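Local coordinates for bifunctional protein PutA (Bradyrhizobium diazoefficiens, PDB 6BSN) that oxidises proline to glutamate, probably as a carbon and nitrogen source, in two steps carried out by an FAD-dependent proline dehydrogenase and an NAD-dependent aldehyde dehydrogenase, at residues A[314-319]-A[346-351]; A[365-370]-A[496-501]. The protein carries 1 engineered substitution. All coordinates share one frame; numbering follows the deposited sequence.

Contact 1: A[314-319]-A[346-351]. With FDA (dihydroflavine-adenine dinucleotide), chain C.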
ATOM      1  N   GLN A 314     -27.503  35.167  12.426  1.00 26.66           N
ATOM      2  CA  GLN A 314     -26.274  34.441  12.120  1.00 24.77           C
ATOM      3  C   GLN A 314     -26.426  33.673  10.805  1.00 26.60           C
ATOM      4  O   GLN A 314     -27.169  32.687  10.731  1.00 25.92           O
ATOM      5  CB  GLN A 314     -25.937  33.485  13.260  1.00 22.67           C
ATOM      6  CG  GLN A 314     -25.728  34.188  14.578  1.00 23.89           C
ATOM      7  CD  GLN A 314     -26.071  33.320  15.761  1.00 28.60           C
ATOM      8  OE1 GLN A 314     -27.090  32.628  15.747  1.00 26.37           O
ATOM      9  NE2 GLN A 314     -25.228  33.352  16.802  1.00 19.65           N
ATOM     10  N   ALA A 315     -25.663  34.080   9.782  1.00 23.89           N
ATOM     11  CA  ALA A 315     -25.767  33.438   8.475  1.00 30.11           C
ATOM     12  C   ALA A 315     -25.251  32.007   8.473  1.00 32.02           C
ATOM     13  O   ALA A 315     -25.613  31.246   7.573  1.00 31.43           O
ATOM     14  CB  ALA A 315     -25.022  34.250   7.413  1.00 30.24           C
ATOM     15  N   TYR A 316     -24.419  31.610   9.446  1.00 31.62           N
ATOM     16  CA  TYR A 316     -23.948  30.231   9.394  1.00 28.96           C
ATOM     17  C   TYR A 316     -25.025  29.229   9.781  1.00 28.06           C
ATOM     18  O   TYR A 316     -24.761  28.020   9.735  1.00 26.07           O
ATOM     19  CB  TYR A 316     -22.675  30.032  10.249  1.00 22.78           C
ATOM     20  CG  TYR A 316     -22.743  30.091  11.776  1.00 19.81           C
ATOM     21  CD1 TYR A 316     -23.925  30.372  12.465  1.00 19.94           C
ATOM     22  CD2 TYR A 316     -21.590  29.855  12.530  1.00 20.77           C
ATOM     23  CE1 TYR A 316     -23.951  30.419  13.869  1.00 23.39           C
ATOM     24  CE2 TYR A 316     -21.601  29.899  13.925  1.00 26.56           C
ATOM     25  CZ  TYR A 316     -22.790  30.189  14.593  1.00 27.79           C
ATOM     26  OH  TYR A 316     -22.812  30.237  15.984  1.00 22.10           O
ATOM     27  N   GLN A 317     -26.221  29.694  10.146  1.00 25.60           N
ATOM     28  CA  GLN A 317     -27.327  28.811  10.499  1.00 25.17           C
ATOM     29  C   GLN A 317     -28.193  28.552   9.280  1.00 34.09           C
ATOM     30  O   GLN A 317     -28.537  29.478   8.536  1.00 34.54           O
ATOM     31  CB  GLN A 317     -28.194  29.408  11.617  1.00 28.40           C
ATOM     32  CG  GLN A 317     -27.497  29.548  12.981  1.00 23.99           C
ATOM     33  CD  GLN A 317     -28.455  29.376  14.145  1.00 27.82           C
ATOM     34  OE1 GLN A 317     -29.316  28.494  14.132  1.00 31.20           O
ATOM     35  NE2 GLN A 317     -28.328  30.235  15.151  1.00 27.97           N
ATOM     36  N   LYS A 318     -28.568  27.288   9.094  1.00 27.90           N
ATOM     37  CA  LYS A 318     -29.463  26.954   7.999  1.00 31.71           C
ATOM     38  C   LYS A 318     -30.808  27.657   8.138  1.00 33.13           C
ATOM     39  O   LYS A 318     -31.497  27.873   7.133  1.00 31.73           O
ATOM     40  CB  LYS A 318     -29.632  25.433   7.930  1.00 30.61           C
ATOM     41  CG  LYS A 318     -28.299  24.705   7.724  1.00 30.36           C
ATOM     42  CD  LYS A 318     -28.375  23.236   8.144  1.00 35.30           C
ATOM     43  CE  LYS A 318     -27.084  22.501   7.773  1.00 40.39           C
ATOM     44  NZ  LYS A 318     -27.113  21.055   8.160  1.00 41.96           N
ATOM     45  N   ARG A 319     -31.182  28.050   9.351  1.00 32.20           N
ATOM     46  CA  ARG A 319     -32.437  28.767   9.545  1.00 29.82           C
ATOM     47  C   ARG A 319     -32.310  30.265   9.282  1.00 24.09           C
ATOM     48  O   ARG A 319     -33.315  30.971   9.386  1.00 29.72           O
ATOM     49  CB  ARG A 319     -32.956  28.538  10.967  1.00 28.77           C
ATOM     50  CG  ARG A 319     -33.388  27.113  11.249  1.00 29.37           C
ATOM     51  CD  ARG A 319     -33.708  26.893  12.740  1.00 30.54           C
ATOM     52  NE  ARG A 319     -32.515  27.050  13.566  1.00 28.83           N
ATOM     53  CZ  ARG A 319     -32.511  27.091  14.899  1.00 30.25           C
ATOM     54  NH1 ARG A 319     -33.640  26.990  15.579  1.00 22.59           N
ATOM     55  NH2 ARG A 319     -31.364  27.260  15.559  1.00 23.14           N
ATOM     56  N   ALA A 346     -20.630  33.381  15.857  1.00 23.48           N
ATOM     57  CA  ALA A 346     -19.502  33.323  16.781  1.00 25.50           C
ATOM     58  C   ALA A 346     -19.345  31.985  17.510  1.00 30.57           C
ATOM     59  O   ALA A 346     -18.370  31.830  18.243  1.00 27.51           O
ATOM     60  CB  ALA A 346     -19.625  34.446  17.830  1.00 19.99           C
ATOM     61  N   TYR A 347     -20.254  31.016  17.325  1.00 23.60           N
ATOM     62  CA  TYR A 347     -20.298  29.822  18.169  1.00 23.85           C
ATOM     63  C   TYR A 347     -20.148  28.522  17.371  1.00 28.73           C
ATOM     64  O   TYR A 347     -20.643  27.474  17.800  1.00 28.88           O
ATOM     65  CB  TYR A 347     -21.603  29.792  18.983  1.00 24.46           C
ATOM     66  CG  TYR A 347     -21.889  31.062  19.789  1.00 21.09           C
ATOM     67  CD1 TYR A 347     -22.478  32.176  19.192  1.00 22.15           C
ATOM     68  CD2 TYR A 347     -21.583  31.139  21.149  1.00 27.03           C
ATOM     69  CE1 TYR A 347     -22.766  33.319  19.911  1.00 21.49           C
ATOM     70  CE2 TYR A 347     -21.864  32.294  21.895  1.00 27.15           C
ATOM     71  CZ  TYR A 347     -22.451  33.382  21.264  1.00 29.29           C
ATOM     72  OH  TYR A 347     -22.726  34.540  21.960  1.00 28.73           O
ATOM     73  N   TRP A 348     -19.440  28.554  16.232  1.00 25.03           N
ATOM     74  CA  TRP A 348     -19.410  27.383  15.346  1.00 24.16           C
ATOM     75  C   TRP A 348     -18.926  26.120  16.069  1.00 26.11           C
ATOM     76  O   TRP A 348     -19.586  25.079  16.018  1.00 28.67           O
ATOM     77  CB  TRP A 348     -18.558  27.664  14.110  1.00 19.81           C
ATOM     78  CG  TRP A 348     -18.635  26.553  13.085  1.00 29.56           C
ATOM     79  CD1 TRP A 348     -19.594  26.387  12.132  1.00 28.91           C
ATOM     80  CD2 TRP A 348     -17.721  25.451  12.932  1.00 24.83           C
ATOM     81  NE1 TRP A 348     -19.346  25.243  11.401  1.00 31.47           N
ATOM     82  CE2 TRP A 348     -18.199  24.657  11.863  1.00 25.58           C
ATOM     83  CE3 TRP A 348     -16.540  25.062  13.593  1.00 30.35           C
ATOM     84  CZ2 TRP A 348     -17.539  23.493  11.433  1.00 26.79           C
ATOM     85  CZ3 TRP A 348     -15.882  23.908  13.167  1.00 28.66           C
ATOM     86  CH2 TRP A 348     -16.383  23.136  12.086  1.00 22.41           C
ATOM     87  N   ASP A 349     -17.773  26.188  16.744  1.00 32.01           N
ATOM     88  CA  ASP A 349     -17.238  25.003  17.420  1.00 32.65           C
ATOM     89  C   ASP A 349     -18.202  24.488  18.470  1.00 30.31           C
ATOM     90  O   ASP A 349     -18.364  23.276  18.634  1.00 26.78           O
ATOM     91  CB  ASP A 349     -15.889  25.320  18.067  1.00 33.67           C
ATOM     92  CG  ASP A 349     -14.835  25.683  17.051  1.00 43.08           C
ATOM     93  OD1 ASP A 349     -14.287  24.766  16.418  1.00 47.17           O
ATOM     94  OD2 ASP A 349     -14.596  26.888  16.847  1.00 50.91           O
ATOM     95  N   THR A 350     -18.849  25.397  19.193  1.00 27.72           N
ATOM     96  CA  THR A 350     -19.838  24.999  20.187  1.00 27.64           C
ATOM     97  C   THR A 350     -20.988  24.244  19.536  1.00 26.89           C
ATOM     98  O   THR A 350     -21.441  23.215  20.046  1.00 24.82           O
ATOM     99  CB  THR A 350     -20.346  26.237  20.925  1.00 25.26           C
ATOM    100  OG1 THR A 350     -19.270  26.797  21.682  1.00 34.19           O
ATOM    101  CG2 THR A 350     -21.478  25.888  21.856  1.00 22.24           C
ATOM    102  N   GLU A 351     -21.493  24.755  18.411  1.00 25.97           N
ATOM    103  CA  GLU A 351     -22.605  24.083  17.755  1.00 24.76           C
ATOM    104  C   GLU A 351     -22.220  22.685  17.284  1.00 25.36           C
ATOM    105  O   GLU A 351     -23.026  21.753  17.375  1.00 26.06           O
ATOM    106  CB  GLU A 351     -23.120  24.930  16.593  1.00 26.49           C
ATOM    107  CG  GLU A 351     -23.536  26.366  16.972  1.00 26.31           C
ATOM    108  CD  GLU A 351     -24.672  26.424  17.974  1.00 28.96           C
ATOM    109  OE1 GLU A 351     -25.016  27.544  18.420  1.00 29.57           O
ATOM    110  OE2 GLU A 351     -25.246  25.361  18.300  1.00 30.50           O
TER
HETATM  111  PA  FDA C2001     -14.517  35.324   8.323  1.00 27.47           P
HETATM  112  O1A FDA C2001     -13.029  34.875   8.368  1.00 28.61           O
HETATM  113  O2A FDA C2001     -15.131  35.649   7.079  1.00 23.85           O
HETATM  114  O5B FDA C2001     -15.537  34.317   8.702  1.00 27.24           O
HETATM  115  C5B FDA C2001     -15.349  33.565   9.894  1.00 30.82           C
HETATM  116  C4B FDA C2001     -16.628  32.809  10.244  1.00 29.98           C
HETATM  117  O4B FDA C2001     -16.899  31.768   9.345  1.00 29.85           O
HETATM  118  C3B FDA C2001     -16.648  32.140  11.581  1.00 31.94           C
HETATM  119  O3B FDA C2001     -16.887  33.044  12.576  1.00 27.41           O
HETATM  120  C2B FDA C2001     -17.752  31.175  11.423  1.00 30.09           C
HETATM  121  O2B FDA C2001     -18.976  31.789  11.652  1.00 28.59           O
HETATM  122  C1B FDA C2001     -17.626  30.775   9.989  1.00 26.46           C
HETATM  123  N9A FDA C2001     -16.953  29.501   9.790  1.00 31.17           N
HETATM  124  C8A FDA C2001     -15.630  29.170  10.046  1.00 25.31           C
HETATM  125  N7A FDA C2001     -15.432  27.898   9.732  1.00 25.32           N
HETATM  126  C5A FDA C2001     -16.620  27.344   9.260  1.00 25.15           C
HETATM  127  C6A FDA C2001     -17.004  26.099   8.799  1.00 25.98           C
HETATM  128  N6A FDA C2001     -16.055  25.023   8.728  1.00 26.53           N
HETATM  129  N1A FDA C2001     -18.267  25.883   8.401  1.00 26.70           N
HETATM  130  C2A FDA C2001     -19.198  26.858   8.449  1.00 30.01           C
HETATM  131  N3A FDA C2001     -18.847  28.095   8.891  1.00 28.68           N
HETATM  132  C4A FDA C2001     -17.604  28.361   9.290  1.00 26.20           C
HETATM  133  N1  FDA C2001     -21.516  36.636  16.093  1.00 32.42           N
HETATM  134  C2  FDA C2001     -22.683  36.019  16.640  1.00 25.10           C
HETATM  135  O2  FDA C2001     -22.763  34.650  16.568  1.00 33.01           O
HETATM  136  N3  FDA C2001     -23.705  36.807  17.231  1.00 29.24           N
HETATM  137  C4  FDA C2001     -23.566  38.209  17.274  1.00 28.07           C
HETATM  138  O4  FDA C2001     -24.537  38.999  17.831  1.00 30.60           O
HETATM  139  C4X FDA C2001     -22.352  38.849  16.695  1.00 27.55           C
HETATM  140  N5  FDA C2001     -22.184  40.272  16.773  1.00 26.01           N
HETATM  141  C5X FDA C2001     -21.092  40.875  16.024  1.00 29.60           C
HETATM  142  C6  FDA C2001     -21.023  42.368  15.927  1.00 19.97           C
HETATM  143  C7  FDA C2001     -19.993  42.942  15.133  1.00 26.40           C
HETATM  144  C7M FDA C2001     -19.911  44.441  15.025  1.00 24.99           C
HETATM  145  C8  FDA C2001     -19.043  42.114  14.445  1.00 27.26           C
HETATM  146  C8M FDA C2001     -17.938  42.693  13.595  1.00 31.60           C
HETATM  147  C9  FDA C2001     -19.118  40.708  14.547  1.00 29.55           C
HETATM  148  C9A FDA C2001     -20.185  40.094  15.369  1.00 29.08           C
HETATM  149  N10 FDA C2001     -20.205  38.655  15.545  1.00 31.23           N
HETATM  150  C10 FDA C2001     -21.377  38.073  16.130  1.00 30.22           C
HETATM  151  C1' FDA C2001     -19.074  37.784  15.176  1.00 32.05           C
HETATM  152  C2' FDA C2001     -19.282  37.182  13.797  1.00 33.34           C
HETATM  153  O2' FDA C2001     -20.342  36.292  13.818  1.00 32.24           O
HETATM  154  C3' FDA C2001     -18.030  36.465  13.319  1.00 38.19           C
HETATM  155  O3' FDA C2001     -17.754  35.507  14.254  1.00 37.95           O
HETATM  156  C4' FDA C2001     -16.765  37.310  13.156  1.00 38.80           C
HETATM  157  O4' FDA C2001     -17.083  38.628  12.854  1.00 34.70           O
HETATM  158  C5' FDA C2001     -15.879  36.763  12.043  1.00 40.88           C
HETATM  159  O5' FDA C2001     -16.603  36.640  10.834  1.00 38.10           O
HETATM  160  P   FDA C2001     -16.180  37.365   9.461  1.00 32.95           P
HETATM  161  O1P FDA C2001     -17.279  37.664   8.393  1.00 42.57           O
HETATM  162  O2P FDA C2001     -15.398  38.593  10.045  1.00 22.44           O
HETATM  163  O3P FDA C2001     -14.800  36.547   9.128  1.00 31.76           O
HETATM  164  O   HOH W   1     -24.953  29.945  17.046  1.00 22.35           O
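Y316 reaches across to Y347 and W348 with the outer end of its ring. The backbone N of Y347 donates to Y316 OH over 3.0 Å. The bond is bent, with an N-H...O angle of 138°. The backbone N atoms of Y347 and W348 both lie near the plane of the Y316 ring, at its edge. CG of Y316 sits between its own backbone N and carbonyl carbon (chi1 70°), which swings the ring toward 346-351. Y316 OH in turn lies at the edge of the Y347 ring, in its plane, and is 3.3 Å from Y347 CB.

W348 turns its indole edge to Y316, and Y316 CE2 packs on W348 CB at 3.8 Å. One indole face covers the adenine of the dihydroflavin cofactor around C6A, off centre toward the rim. W348 NE1 is hydrogen-bonded to F366 O, which helps fix the indole.

At the flavin end, O2 of the cofactor is gripped twice. Q314 NE2 donates to it at 2.8 Å and A346 N at 2.6 Å. Q314 NE2 also bonds E282 O. Q314 OE1 accepts from Q317 NE2 at 2.8 Å, and R319 NH2 bonds Q317 OE1. The Q314 amide is thus held at both its oxygen and its nitrogen, with NE2 directed at the flavin O2.

The site lies in the proline dehydrogenase barrel. Segment 314-319 leads out of strand 309-314. The neighbouring parallel strand 338-343 comes shortly before 346-351. Y347 is the N-cap of helix 348-357. Helix 369-385 packs against Y316 through T372, and helix 287-298 against Q317 through L287.

Contact 2: A[365-370]-A[496-501]. With FDA (dihydroflavine-adenine dinucleotide), chain C; SO4 (sulfate ion), chain I.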
ATOM      1  N   VAL A 365     -25.777  24.377  11.874  1.00 26.66           N
ATOM      2  CA  VAL A 365     -24.906  25.268  11.129  1.00 31.45           C
ATOM      3  C   VAL A 365     -24.322  24.529   9.936  1.00 31.83           C
ATOM      4  O   VAL A 365     -24.254  23.299   9.906  1.00 30.36           O
ATOM      5  CB  VAL A 365     -23.778  25.834  12.014  1.00 26.73           C
ATOM      6  CG1 VAL A 365     -24.334  26.819  13.007  1.00 26.67           C
ATOM      7  CG2 VAL A 365     -23.059  24.675  12.725  1.00 20.14           C
ATOM      8  N   PHE A 366     -23.899  25.298   8.935  1.00 27.69           N
ATOM      9  CA  PHE A 366     -23.070  24.728   7.881  1.00 27.88           C
ATOM     10  C   PHE A 366     -21.744  24.267   8.472  1.00 27.93           C
ATOM     11  O   PHE A 366     -21.286  24.781   9.499  1.00 26.32           O
ATOM     12  CB  PHE A 366     -22.859  25.760   6.760  1.00 26.20           C
ATOM     13  CG  PHE A 366     -24.168  26.254   6.160  1.00 25.40           C
ATOM     14  CD1 PHE A 366     -24.941  25.410   5.367  1.00 22.84           C
ATOM     15  CD2 PHE A 366     -24.639  27.528   6.430  1.00 22.29           C
ATOM     16  CE1 PHE A 366     -26.152  25.844   4.838  1.00 31.36           C
ATOM     17  CE2 PHE A 366     -25.851  27.964   5.911  1.00 25.69           C
ATOM     18  CZ  PHE A 366     -26.609  27.132   5.121  1.00 29.27           C
ATOM     19  N   THR A 367     -21.134  23.267   7.822  1.00 27.89           N
ATOM     20  CA  THR A 367     -19.861  22.714   8.267  1.00 29.04           C
ATOM     21  C   THR A 367     -18.722  23.041   7.318  1.00 25.55           C
ATOM     22  O   THR A 367     -17.567  22.749   7.636  1.00 31.29           O
ATOM     23  CB  THR A 367     -19.952  21.185   8.452  1.00 27.53           C
ATOM     24  OG1 THR A 367     -20.464  20.566   7.261  1.00 29.19           O
ATOM     25  CG2 THR A 367     -20.884  20.846   9.592  1.00 25.17           C
ATOM     26  N   ARG A 368     -19.005  23.673   6.195  1.00 25.70           N
ATOM     27  CA  ARG A 368     -17.975  24.203   5.311  1.00 30.10           C
ATOM     28  C   ARG A 368     -18.064  25.715   5.323  1.00 35.93           C
ATOM     29  O   ARG A 368     -19.150  26.282   5.164  1.00 33.95           O
ATOM     30  CB  ARG A 368     -18.125  23.678   3.878  1.00 30.98           C
ATOM     31  CG  ARG A 368     -17.561  22.286   3.719  1.00 31.38           C
ATOM     32  CD  ARG A 368     -17.415  21.919   2.249  1.00 37.67           C
ATOM     33  NE  ARG A 368     -16.478  22.773   1.515  1.00 37.35           N
ATOM     34  CZ  ARG A 368     -16.247  22.664   0.206  1.00 45.86           C
ATOM     35  NH1 ARG A 368     -16.877  21.731  -0.511  1.00 40.96           N
ATOM     36  NH2 ARG A 368     -15.382  23.477  -0.392  1.00 44.84           N
ATOM     37  N   LYS A 369     -16.914  26.349   5.527  1.00 36.08           N
ATOM     38  CA  LYS A 369     -16.827  27.798   5.588  1.00 23.48           C
ATOM     39  C   LYS A 369     -17.440  28.463   4.356  1.00 31.68           C
ATOM     40  O   LYS A 369     -18.159  29.469   4.473  1.00 34.79           O
ATOM     41  CB  LYS A 369     -15.356  28.189   5.737  1.00 29.86           C
ATOM     42  CG  LYS A 369     -15.099  29.395   6.611  1.00 35.79           C
ATOM     43  CD  LYS A 369     -15.277  30.654   5.833  1.00 38.96           C
ATOM     44  CE  LYS A 369     -14.614  31.835   6.520  1.00 29.82           C
ATOM     45  NZ  LYS A 369     -14.653  32.973   5.565  1.00 31.70           N
ATOM     46  N   ALA A 370     -17.149  27.932   3.162  1.00 23.40           N
ATOM     47  CA  ALA A 370     -17.689  28.531   1.938  1.00 25.97           C
ATOM     48  C   ALA A 370     -19.210  28.491   1.914  1.00 26.11           C
ATOM     49  O   ALA A 370     -19.835  29.332   1.257  1.00 30.95           O
ATOM     50  CB  ALA A 370     -17.131  27.835   0.688  1.00 23.77           C
ATOM     51  N   ALA A 496     -21.219  18.405  -2.313  1.00 41.12           N
ATOM     52  CA  ALA A 496     -20.036  18.758  -1.539  1.00 45.34           C
ATOM     53  C   ALA A 496     -20.313  19.821  -0.468  1.00 39.60           C
ATOM     54  O   ALA A 496     -19.366  20.374   0.100  1.00 42.20           O
ATOM     55  CB  ALA A 496     -18.927  19.237  -2.479  1.00 43.15           C
ATOM     56  N   ALA A 497     -21.584  20.138  -0.197  1.00 35.65           N
ATOM     57  CA  ALA A 497     -21.893  21.206   0.754  1.00 32.00           C
ATOM     58  C   ALA A 497     -21.389  20.868   2.158  1.00 30.40           C
ATOM     59  O   ALA A 497     -20.682  21.663   2.782  1.00 33.63           O
ATOM     60  CB  ALA A 497     -23.401  21.490   0.754  1.00 23.68           C
ATOM     61  N   ALA A 498     -21.712  19.677   2.658  1.00 29.14           N
ATOM     62  CA  ALA A 498     -21.257  19.264   3.978  1.00 35.27           C
ATOM     63  C   ALA A 498     -19.747  19.013   3.991  1.00 40.66           C
ATOM     64  O   ALA A 498     -19.145  18.634   2.987  1.00 43.83           O
ATOM     65  CB  ALA A 498     -22.011  18.012   4.422  1.00 32.86           C
ATOM     66  N   HIS A 499     -19.128  19.251   5.139  1.00 39.10           N
ATOM     67  CA  HIS A 499     -17.686  19.049   5.244  1.00 36.08           C
ATOM     68  C   HIS A 499     -17.353  17.560   5.252  1.00 39.08           C
ATOM     69  O   HIS A 499     -17.890  16.813   6.080  1.00 34.81           O
ATOM     70  CB  HIS A 499     -17.136  19.702   6.505  1.00 37.11           C
ATOM     71  CG  HIS A 499     -15.650  19.847   6.489  1.00 39.62           C
ATOM     72  ND1 HIS A 499     -14.799  18.766   6.535  1.00 42.11           N
ATOM     73  CD2 HIS A 499     -14.862  20.943   6.383  1.00 41.98           C
ATOM     74  CE1 HIS A 499     -13.549  19.188   6.479  1.00 42.41           C
ATOM     75  NE2 HIS A 499     -13.558  20.504   6.389  1.00 43.09           N
ATOM     76  N   PRO A 500     -16.421  17.103   4.414  1.00 46.60           N
ATOM     77  CA  PRO A 500     -16.214  15.650   4.284  1.00 44.60           C
ATOM     78  C   PRO A 500     -15.571  15.015   5.497  1.00 48.86           C
ATOM     79  O   PRO A 500     -15.683  13.796   5.657  1.00 52.49           O
ATOM     80  CB  PRO A 500     -15.303  15.539   3.059  1.00 44.65           C
ATOM     81  CG  PRO A 500     -14.466  16.821   3.143  1.00 41.12           C
ATOM     82  CD  PRO A 500     -15.430  17.880   3.644  1.00 41.18           C
ATOM     83  N   ARG A 501     -14.906  15.779   6.365  1.00 48.42           N
ATOM     84  CA  ARG A 501     -14.246  15.193   7.526  1.00 46.93           C
ATOM     85  C   ARG A 501     -15.004  15.434   8.829  1.00 41.73           C
ATOM     86  O   ARG A 501     -14.437  15.255   9.911  1.00 42.07           O
ATOM     87  CB  ARG A 501     -12.807  15.701   7.619  1.00 52.28           C
ATOM     88  CG  ARG A 501     -11.960  15.261   6.404  1.00 56.43           C
ATOM     89  CD  ARG A 501     -10.495  15.685   6.518  1.00 66.76           C
ATOM     90  NE  ARG A 501     -10.327  17.137   6.450  1.00 76.90           N
ATOM     91  CZ  ARG A 501     -10.208  17.825   5.315  1.00 84.66           C
ATOM     92  NH1 ARG A 501     -10.059  19.149   5.346  1.00 84.21           N
ATOM     93  NH2 ARG A 501     -10.258  17.192   4.147  1.00 85.26           N
TER
HETATM   94  PA  FDA C2001     -14.517  35.324   8.323  1.00 27.47           P
HETATM   95  O1A FDA C2001     -13.029  34.875   8.368  1.00 28.61           O
HETATM   96  O2A FDA C2001     -15.131  35.649   7.079  1.00 23.85           O
HETATM   97  O5B FDA C2001     -15.537  34.317   8.702  1.00 27.24           O
HETATM   98  C5B FDA C2001     -15.349  33.565   9.894  1.00 30.82           C
HETATM   99  C4B FDA C2001     -16.628  32.809  10.244  1.00 29.98           C
HETATM  100  O4B FDA C2001     -16.899  31.768   9.345  1.00 29.85           O
HETATM  101  C3B FDA C2001     -16.648  32.140  11.581  1.00 31.94           C
HETATM  102  O3B FDA C2001     -16.887  33.044  12.576  1.00 27.41           O
HETATM  103  C2B FDA C2001     -17.752  31.175  11.423  1.00 30.09           C
HETATM  104  O2B FDA C2001     -18.976  31.789  11.652  1.00 28.59           O
HETATM  105  C1B FDA C2001     -17.626  30.775   9.989  1.00 26.46           C
HETATM  106  N9A FDA C2001     -16.953  29.501   9.790  1.00 31.17           N
HETATM  107  C8A FDA C2001     -15.630  29.170  10.046  1.00 25.31           C
HETATM  108  N7A FDA C2001     -15.432  27.898   9.732  1.00 25.32           N
HETATM  109  C5A FDA C2001     -16.620  27.344   9.260  1.00 25.15           C
HETATM  110  C6A FDA C2001     -17.004  26.099   8.799  1.00 25.98           C
HETATM  111  N6A FDA C2001     -16.055  25.023   8.728  1.00 26.53           N
HETATM  112  N1A FDA C2001     -18.267  25.883   8.401  1.00 26.70           N
HETATM  113  C2A FDA C2001     -19.198  26.858   8.449  1.00 30.01           C
HETATM  114  N3A FDA C2001     -18.847  28.095   8.891  1.00 28.68           N
HETATM  115  C4A FDA C2001     -17.604  28.361   9.290  1.00 26.20           C
HETATM  116  N1  FDA C2001     -21.516  36.636  16.093  1.00 32.42           N
HETATM  117  C2  FDA C2001     -22.683  36.019  16.640  1.00 25.10           C
HETATM  118  O2  FDA C2001     -22.763  34.650  16.568  1.00 33.01           O
HETATM  119  N3  FDA C2001     -23.705  36.807  17.231  1.00 29.24           N
HETATM  120  C4  FDA C2001     -23.566  38.209  17.274  1.00 28.07           C
HETATM  121  O4  FDA C2001     -24.537  38.999  17.831  1.00 30.60           O
HETATM  122  C4X FDA C2001     -22.352  38.849  16.695  1.00 27.55           C
HETATM  123  N5  FDA C2001     -22.184  40.272  16.773  1.00 26.01           N
HETATM  124  C5X FDA C2001     -21.092  40.875  16.024  1.00 29.60           C
HETATM  125  C6  FDA C2001     -21.023  42.368  15.927  1.00 19.97           C
HETATM  126  C7  FDA C2001     -19.993  42.942  15.133  1.00 26.40           C
HETATM  127  C7M FDA C2001     -19.911  44.441  15.025  1.00 24.99           C
HETATM  128  C8  FDA C2001     -19.043  42.114  14.445  1.00 27.26           C
HETATM  129  C8M FDA C2001     -17.938  42.693  13.595  1.00 31.60           C
HETATM  130  C9  FDA C2001     -19.118  40.708  14.547  1.00 29.55           C
HETATM  131  C9A FDA C2001     -20.185  40.094  15.369  1.00 29.08           C
HETATM  132  N10 FDA C2001     -20.205  38.655  15.545  1.00 31.23           N
HETATM  133  C10 FDA C2001     -21.377  38.073  16.130  1.00 30.22           C
HETATM  134  C1' FDA C2001     -19.074  37.784  15.176  1.00 32.05           C
HETATM  135  C2' FDA C2001     -19.282  37.182  13.797  1.00 33.34           C
HETATM  136  O2' FDA C2001     -20.342  36.292  13.818  1.00 32.24           O
HETATM  137  C3' FDA C2001     -18.030  36.465  13.319  1.00 38.19           C
HETATM  138  O3' FDA C2001     -17.754  35.507  14.254  1.00 37.95           O
HETATM  139  C4' FDA C2001     -16.765  37.310  13.156  1.00 38.80           C
HETATM  140  O4' FDA C2001     -17.083  38.628  12.854  1.00 34.70           O
HETATM  141  C5' FDA C2001     -15.879  36.763  12.043  1.00 40.88           C
HETATM  142  O5' FDA C2001     -16.603  36.640  10.834  1.00 38.10           O
HETATM  143  P   FDA C2001     -16.180  37.365   9.461  1.00 32.95           P
HETATM  144  O1P FDA C2001     -17.279  37.664   8.393  1.00 42.57           O
HETATM  145  O2P FDA C2001     -15.398  38.593  10.045  1.00 22.44           O
HETATM  146  O3P FDA C2001     -14.800  36.547   9.128  1.00 31.76           O
HETATM  147  S   SO4 I2007     -14.161  25.560   2.604  0.83 49.86           S
HETATM  148  O1  SO4 I2007     -13.561  26.863   2.852  0.83 52.20           O
HETATM  149  O2  SO4 I2007     -13.563  24.526   3.446  0.83 52.74           O
HETATM  150  O3  SO4 I2007     -13.959  25.203   1.197  0.83 52.58           O
HETATM  151  O4  SO4 I2007     -15.600  25.608   2.861  0.83 52.87           O
HETATM  152  O   HOH W   2     -22.114  22.861   4.782  1.00 29.74           O
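T367 and R368 hold 496-501 by two hydrogen bonds of opposite sense. T367 OG1 accepts the backbone N of H499 at 2.8 Å, and the bond is nearly straight at 166°. The hydroxyl is turned to H499 because OG1 lies between the backbone N and carbonyl carbon of T367 (chi1 53°). R368 is the donor in the other bond, from NH1 to A496 O at 2.9 Å. It meets that carbonyl obliquely, out of the carbonyl plane. A water bridges the segments: it donates a hydrogen bond to A497 O and accepts one from T367 N.

Van der Waals contacts lie between these bonds. R368 CG lies 3.6 Å from H499 CA, and the aliphatic chain passes close to A496 O and A497 O before bending at chi3. The H499 ring has T367 O near its plane, at the edge. Its ND1 accepts the backbone N of R501, which fixes how the ring is turned.

Helix 369-385 of the proline dehydrogenase barrel starts here, with R368 at the N-cap. The loop 496-501, which follows helix 487-491, packs on T367 and R368 just before the helix.

Hydrogen bonds to an anion gather at the helix N terminus. A sulfate, probably from the crystallisation liquor, takes A370 N on O4 at 2.8 Å. R368 NH2 binds O3 of the same sulfate at 2.7 Å, with the ion at the edge of the guanidinium. R368 NH2 also bonds A490 O. Cofactor contacts come from the same turn. T367 O accepts from N6A of the cofactor adenine at 2.9 Å. K369 NZ reaches the pyrophosphate at O2A, 3.1 Å away, and also forms a salt bridge with D373.

In the fold
From the N terminus, contact 1 comes first. It closes a short beta-alpha-beta unit: strand 309-314, helix 320-333 and strand 338-343 lie within or beside its loop. Helix 348-357 starts in contact 1, and the chain then runs through a loop to 365-370, where helix 369-385 begins. Contact 2 opens there, so the two are in series and neither nest nor cross. It closes a much longer loop that takes in barrel strands 390-395, 416-420 and 440-448 and ends in the connection before helix 524-535. The contacts also touch directly, as Y316 O probably accepts F366 N at 3.0 Å. Both border the same dihydroflavin cofactor, contact 1 from flavin to adenine and contact 2 at the adenine and pyrophosphate.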